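Local coordinates for protein hydrazine synthase beta subunit (Candidatus Kuenenia stuttgartiensis, PDB 5C2V) that forms part of the hydrazine synthase complex, which condenses nitric oxide with ammonium to hydrazine, and may modulate transport of the hydroxylamine intermediate between its active sites, at residues 207-212 with 224-229; 278-283 with 314-319. All blocks are in the same frame, centred on the assembly; numbering follows the deposited sequence.

Both contacts pair antiparallel strands of a beta-propeller, each within its own four-stranded blade, and they follow one another along the chain. Contact 1 joins the second and third strands, 203-211 and 226-234, of the blade that runs from 190 to 245; contact 2 joins the third and outermost strands, 277-282 and 312-317, of the next blade. Their centres are about 19 Å apart and their nearest atoms about 8 Å, so they do not touch. The connection 246-255 between the blades supplies polar partners to both: Asp-247 and Asn-255 to contact 1, Asp-248 and Asp-253 to contact 2. Both also meet the alpha and gamma subunits, which places these two blades at the complex's interfaces.

Contact 1 of 2, residues 207-212 with 224-229; sequences THQTPK and QVFTNN
Gln-209 and Asn-228 both set CG opposite the carbonyl carbon (chi1 -77° in Gln-209), which lays the two side chains side by side, pointing the same way, with their amide planes turned 37° apart. They form a non-hydrogen-bonded pair in the antiparallel ladder between the second and third strands of a beta-propeller blade. Extended beyond CG, Gln-209 brings NE2 2.7 Å from Asn-228 OD1; the bond is fairly straight at the donor (160°), with the acceptor near the Gln-209 amide plane, although the donor stands tilted from the Asn-228 carbonyl plane. Asn-228 OD1 also accepts from the backbone N of Asn-255, its ND2 bonds to Ser-60 O of the gamma subunit, and Gln-209 OE1 accepts a hydrogen bond from Asn-191 ND2, which should fix the rotation of both amides. On this face Gln-209 OE1 lies over the Phe-226 ring, 3.9 Å from CE1, and Pro-211 CB reaches the same CE1 at 3.6 Å. Trp-78 and Tyr-61 of the gamma subunit meet the Phe-226 ring at a subunit interface. Paired backbone bonds at His-208/Asn-229 and Thr-210/Thr-227 hold the register, and Lys-212 N to Val-225 O (2.8 Å) extends it past the strand ends.

The opposite face carries His-208, Thr-210, Thr-227 and Asn-229. His-208 packs CE1 3.8 Å from Asn-229 CB, while its NE2 bonds to Thr-231. Thr-210 also touches Arg-302, a residue of the trimethyl glycine pocket. Two hydroxyls grip Asn-229 OD1: Thr-227 OG1 donates along a lone pair at 3.0 Å, whereas Thr-210 OG1 donates from above the carbonyl plane at 2.7 Å.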
loop_
_atom_site.group_PDB
_atom_site.type_symbol
_atom_site.label_atom_id
_atom_site.label_comp_id
_atom_site.label_asym_id
_atom_site.label_seq_id
_atom_site.Cartn_x
_atom_site.Cartn_y
_atom_site.Cartn_z
ATOM N N THR B 207 18.405 36.685 -12.449
ATOM C CA THR B 207 19.127 35.441 -12.706
ATOM C C THR B 207 20.432 35.383 -11.921
ATOM O O THR B 207 21.183 36.358 -11.883
ATOM C CB THR B 207 19.443 35.261 -14.202
ATOM O OG1 THR B 207 19.881 36.510 -14.755
ATOM C CG2 THR B 207 18.216 34.783 -14.954
ATOM N N HIS B 208 20.701 34.237 -11.303
ATOM C CA HIS B 208 21.917 34.069 -10.516
ATOM C C HIS B 208 22.237 32.603 -10.247
ATOM O O HIS B 208 21.551 31.702 -10.734
ATOM C CB HIS B 208 21.798 34.817 -9.186
ATOM C CG HIS B 208 20.763 34.248 -8.268
ATOM N ND1 HIS B 208 21.032 33.228 -7.381
ATOM C CD2 HIS B 208 19.453 34.556 -8.099
ATOM C CE1 HIS B 208 19.937 32.933 -6.704
ATOM N NE2 HIS B 208 18.965 33.724 -7.122
ATOM N N GLN B 209 23.288 32.379 -9.467
ATOM C CA GLN B 209 23.680 31.035 -9.065
ATOM C C GLN B 209 23.676 30.889 -7.550
ATOM O O GLN B 209 23.880 31.859 -6.820
ATOM C CB GLN B 209 25.067 30.687 -9.611
ATOM C CG GLN B 209 25.090 30.315 -11.081
ATOM C CD GLN B 209 26.448 29.810 -11.528
ATOM O OE1 GLN B 209 27.478 30.403 -11.211
ATOM N NE2 GLN B 209 26.455 28.704 -12.263
ATOM N N THR B 210 23.432 29.669 -7.086
ATOM C CA THR B 210 23.528 29.347 -5.673
ATOM C C THR B 210 24.685 28.389 -5.438
ATOM O O THR B 210 24.605 27.208 -5.787
ATOM C CB THR B 210 22.226 28.712 -5.147
ATOM O OG1 THR B 210 21.120 29.585 -5.406
ATOM C CG2 THR B 210 22.325 28.434 -3.654
ATOM N N PRO B 211 25.776 28.900 -4.854
ATOM C CA PRO B 211 26.897 28.060 -4.436
ATOM C C PRO B 211 26.577 27.340 -3.138
ATOM O O PRO B 211 25.860 27.906 -2.313
ATOM C CB PRO B 211 28.042 29.065 -4.234
ATOM C CG PRO B 211 27.411 30.450 -4.306
ATOM C CD PRO B 211 25.926 30.284 -4.376
ATOM N N LYS B 212 27.081 26.129 -2.936
ATOM C CA LYS B 212 27.190 25.685 -1.562
ATOM C C LYS B 212 28.673 25.807 -1.252
ATOM O O LYS B 212 29.483 24.977 -1.667
ATOM C CB LYS B 212 26.679 24.253 -1.390
ATOM C CG LYS B 212 25.661 23.820 -2.446
ATOM C CD LYS B 212 24.301 24.470 -2.264
ATOM C CE LYS B 212 23.335 24.031 -3.358
ATOM N NZ LYS B 212 21.943 24.495 -3.103
ATOM N N GLN B 224 25.707 19.822 -5.911
ATOM C CA GLN B 224 26.454 19.879 -4.657
ATOM C C GLN B 224 27.322 21.129 -4.560
ATOM O O GLN B 224 27.553 21.654 -3.472
ATOM C CB GLN B 224 27.332 18.636 -4.491
ATOM C CG GLN B 224 28.136 18.643 -3.198
ATOM C CD GLN B 224 29.449 17.905 -3.314
ATOM O OE1 GLN B 224 29.580 16.967 -4.095
ATOM N NE2 GLN B 224 30.436 18.335 -2.540
ATOM N N VAL B 225 27.812 21.597 -5.701
ATOM C CA VAL B 225 28.665 22.777 -5.733
ATOM C C VAL B 225 27.856 24.000 -6.146
ATOM O O VAL B 225 27.695 24.941 -5.370
ATOM C CB VAL B 225 29.854 22.587 -6.690
ATOM C CG1 VAL B 225 30.725 23.833 -6.707
ATOM C CG2 VAL B 225 30.669 21.368 -6.284
ATOM N N PHE B 226 27.350 23.981 -7.375
ATOM C CA PHE B 226 26.515 25.065 -7.874
ATOM C C PHE B 226 25.140 24.589 -8.325
ATOM O O PHE B 226 25.007 23.532 -8.943
ATOM C CB PHE B 226 27.199 25.777 -9.041
ATOM C CG PHE B 226 28.153 26.855 -8.623
ATOM C CD1 PHE B 226 27.683 28.066 -8.145
ATOM C CD2 PHE B 226 29.519 26.662 -8.722
ATOM C CE1 PHE B 226 28.559 29.062 -7.765
ATOM C CE2 PHE B 226 30.401 27.655 -8.343
ATOM C CZ PHE B 226 29.919 28.856 -7.865
ATOM N N THR B 227 24.119 25.375 -8.003
ATOM C CA THR B 227 22.819 25.239 -8.648
ATOM C C THR B 227 22.538 26.551 -9.360
ATOM O O THR B 227 23.112 27.577 -9.013
ATOM C CB THR B 227 21.682 24.921 -7.657
ATOM O OG1 THR B 227 21.497 26.026 -6.763
ATOM C CG2 THR B 227 21.999 23.667 -6.859
ATOM N N ASN B 228 21.676 26.521 -10.366
ATOM C CA ASN B 228 21.374 27.734 -11.111
ATOM C C ASN B 228 19.931 28.164 -10.910
ATOM O O ASN B 228 19.008 27.366 -11.075
ATOM C CB ASN B 228 21.677 27.526 -12.585
ATOM C CG ASN B 228 23.128 27.167 -12.827
ATOM O OD1 ASN B 228 23.970 28.041 -13.028
ATOM N ND2 ASN B 228 23.427 25.873 -12.823
ATOM N N ASN B 229 19.739 29.430 -10.554
ATOM C CA ASN B 229 18.436 29.878 -10.083
ATOM C C ASN B 229 17.967 31.214 -10.647
ATOM O O ASN B 229 18.769 32.071 -11.025
ATOM C CB ASN B 229 18.450 29.964 -8.555
ATOM C CG ASN B 229 18.891 28.670 -7.903
ATOM O OD1 ASN B 229 20.078 28.460 -7.652
ATOM N ND2 ASN B 229 17.934 27.790 -7.626
#

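Contact 2 of 2, residues 278-283 with 314-319; sequences VTILDM and ARVPTG
Val-278, Ile-280 and Ala-314 lose the most area here, 76, 55 and 54 Å², and all three lie, together with Val-316, on one face of the antiparallel ladder between the third and fourth, outermost strands of a beta-propeller blade. Val-278 and Val-316 form a hydrogen-bonded pair, with 2.9 Å from Val-278 N to Val-316 O and again from Val-316 N to Val-278 O. Ile-280 and Ala-314 repeat the pattern two residues on: Ile-280 N lies 2.9 Å from Ala-314 O, and Ala-314 N lies 3.0 Å from Ile-280 O. The strand axes run 157° apart.

Ile-280 places CG1 opposite its own carbonyl carbon (chi1 -48°) and keeps the chain extended beyond it; this carries CD1 obliquely across to Val-316 CG2, 3.9 Å away. Ala-314, with no more than a methyl group, contributes chiefly through its backbone. At the other end Val-278 CG2 comes 3.6 Å from Thr-318 OG1, just beyond the strand. That hydroxyl donates to Val-316 O at 3.0 Å, giving this carbonyl two donors and tying the first residue past the strand back to the ladder.

Thr-279 and Arg-315 occupy the other face, side by side and pointing the same way. Thr-279 OG1 lies at the edge of the guanidinium, in its plane, and bonds to Asp-253, while Arg-315 makes a salt bridge to Asp-248.

Asp-282 ends strand 277-282 as N-cap of helix 283-291, its OD1 accepting from the backbone N of Asp-284. Strand 267-272 flanks 277-282 on the side away from 312-317, Pro-3 of the gamma subunit packs on Ile-280 and Ala-314, and Val-278 and Val-316 rest on Ile-347 of strand 343-348.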
loop_
_atom_site.group_PDB
_atom_site.type_symbol
_atom_site.label_atom_id
_atom_site.label_comp_id
_atom_site.label_asym_id
_atom_site.label_seq_id
_atom_site.Cartn_x
_atom_site.Cartn_y
_atom_site.Cartn_z
ATOM N N VAL B 278 18.403 29.015 -24.773
ATOM C CA VAL B 278 17.463 29.970 -24.195
ATOM C C VAL B 278 16.352 29.253 -23.439
ATOM O O VAL B 278 15.585 28.486 -24.020
ATOM C CB VAL B 278 16.842 30.879 -25.269
ATOM C CG1 VAL B 278 15.795 31.791 -24.647
ATOM C CG2 VAL B 278 17.922 31.696 -25.960
ATOM N N THR B 279 16.273 29.506 -22.137
ATOM C CA THR B 279 15.244 28.898 -21.303
ATOM C C THR B 279 14.017 29.799 -21.216
ATOM O O THR B 279 14.094 30.934 -20.744
ATOM C CB THR B 279 15.766 28.603 -19.885
ATOM O OG1 THR B 279 16.684 27.502 -19.934
ATOM C CG2 THR B 279 14.617 28.243 -18.958
ATOM N N ILE B 280 12.886 29.282 -21.685
ATOM C CA ILE B 280 11.630 30.018 -21.672
ATOM C C ILE B 280 10.683 29.450 -20.624
ATOM O O ILE B 280 10.381 28.249 -20.628
ATOM C CB ILE B 280 10.942 29.986 -23.047
ATOM C CG1 ILE B 280 11.943 30.337 -24.150
ATOM C CG2 ILE B 280 9.748 30.929 -23.069
ATOM C CD1 ILE B 280 11.372 30.237 -25.545
ATOM N N LEU B 281 10.220 30.327 -19.734
ATOM C CA LEU B 281 9.365 29.940 -18.618
ATOM C C LEU B 281 7.991 30.601 -18.688
ATOM O O LEU B 281 7.841 31.692 -19.246
ATOM C CB LEU B 281 10.034 30.297 -17.288
ATOM C CG LEU B 281 11.448 29.769 -17.041
ATOM C CD1 LEU B 281 11.985 30.291 -15.719
ATOM C CD2 LEU B 281 11.461 28.251 -17.066
ATOM N N ASP B 282 6.999 29.943 -18.092
ATOM C CA ASP B 282 5.638 30.464 -18.041
ATOM C C ASP B 282 5.484 31.300 -16.776
ATOM O O ASP B 282 5.539 30.776 -15.665
ATOM C CB ASP B 282 4.624 29.315 -18.069
ATOM C CG ASP B 282 3.195 29.787 -18.284
ATOM O OD1 ASP B 282 2.763 30.751 -17.617
ATOM O OD2 ASP B 282 2.498 29.183 -19.127
ATOM N N MET B 283 5.273 32.600 -16.952
ATOM C CA MET B 283 5.327 33.537 -15.836
ATOM C C MET B 283 4.076 33.534 -14.962
ATOM O O MET B 283 4.129 33.969 -13.817
ATOM C CB MET B 283 5.589 34.955 -16.346
ATOM C CG MET B 283 7.057 35.260 -16.585
ATOM S SD MET B 283 8.040 35.044 -15.088
ATOM C CE MET B 283 7.338 36.302 -14.025
ATOM N N ALA B 314 10.059 25.891 -22.406
ATOM C CA ALA B 314 10.990 25.313 -23.379
ATOM C C ALA B 314 12.461 25.578 -23.065
ATOM O O ALA B 314 12.790 26.470 -22.287
ATOM C CB ALA B 314 10.663 25.827 -24.777
ATOM N N ARG B 315 13.341 24.787 -23.673
ATOM C CA ARG B 315 14.756 25.136 -23.759
ATOM C C ARG B 315 15.202 25.044 -25.216
ATOM O O ARG B 315 15.241 23.961 -25.800
ATOM C CB ARG B 315 15.609 24.232 -22.869
ATOM C CG ARG B 315 15.327 24.388 -21.383
ATOM C CD ARG B 315 16.304 23.580 -20.545
ATOM N NE ARG B 315 16.073 23.757 -19.114
ATOM C CZ ARG B 315 15.912 22.755 -18.256
ATOM N NH1 ARG B 315 15.957 21.500 -18.683
ATOM N NH2 ARG B 315 15.705 23.006 -16.971
ATOM N N VAL B 316 15.544 26.193 -25.792
ATOM C CA VAL B 316 15.794 26.302 -27.225
ATOM C C VAL B 316 17.282 26.383 -27.568
ATOM O O VAL B 316 18.002 27.216 -27.015
ATOM C CB VAL B 316 15.076 27.533 -27.809
ATOM C CG1 VAL B 316 15.079 27.479 -29.320
ATOM C CG2 VAL B 316 13.648 27.605 -27.290
ATOM N N PRO B 317 17.746 25.508 -28.477
ATOM C CA PRO B 317 19.131 25.505 -28.965
ATOM C C PRO B 317 19.578 26.868 -29.487
ATOM O O PRO B 317 18.820 27.547 -30.180
ATOM C CB PRO B 317 19.097 24.477 -30.100
ATOM C CG PRO B 317 17.998 23.553 -29.726
ATOM C CD PRO B 317 16.956 24.412 -29.065
ATOM N N THR B 318 20.805 27.254 -29.155
ATOM C CA THR B 318 21.337 28.557 -29.532
ATOM C C THR B 318 22.784 28.393 -29.994
ATOM O O THR B 318 23.313 27.282 -29.999
ATOM C CB THR B 318 21.258 29.551 -28.347
ATOM O OG1 THR B 318 20.065 29.301 -27.595
ATOM C CG2 THR B 318 21.234 30.994 -28.827
ATOM N N GLY B 319 23.419 29.491 -30.389
ATOM C CA GLY B 319 24.840 29.485 -30.675
ATOM C C GLY B 319 25.618 29.444 -29.375
ATOM O O GLY B 319 25.032 29.359 -28.296
#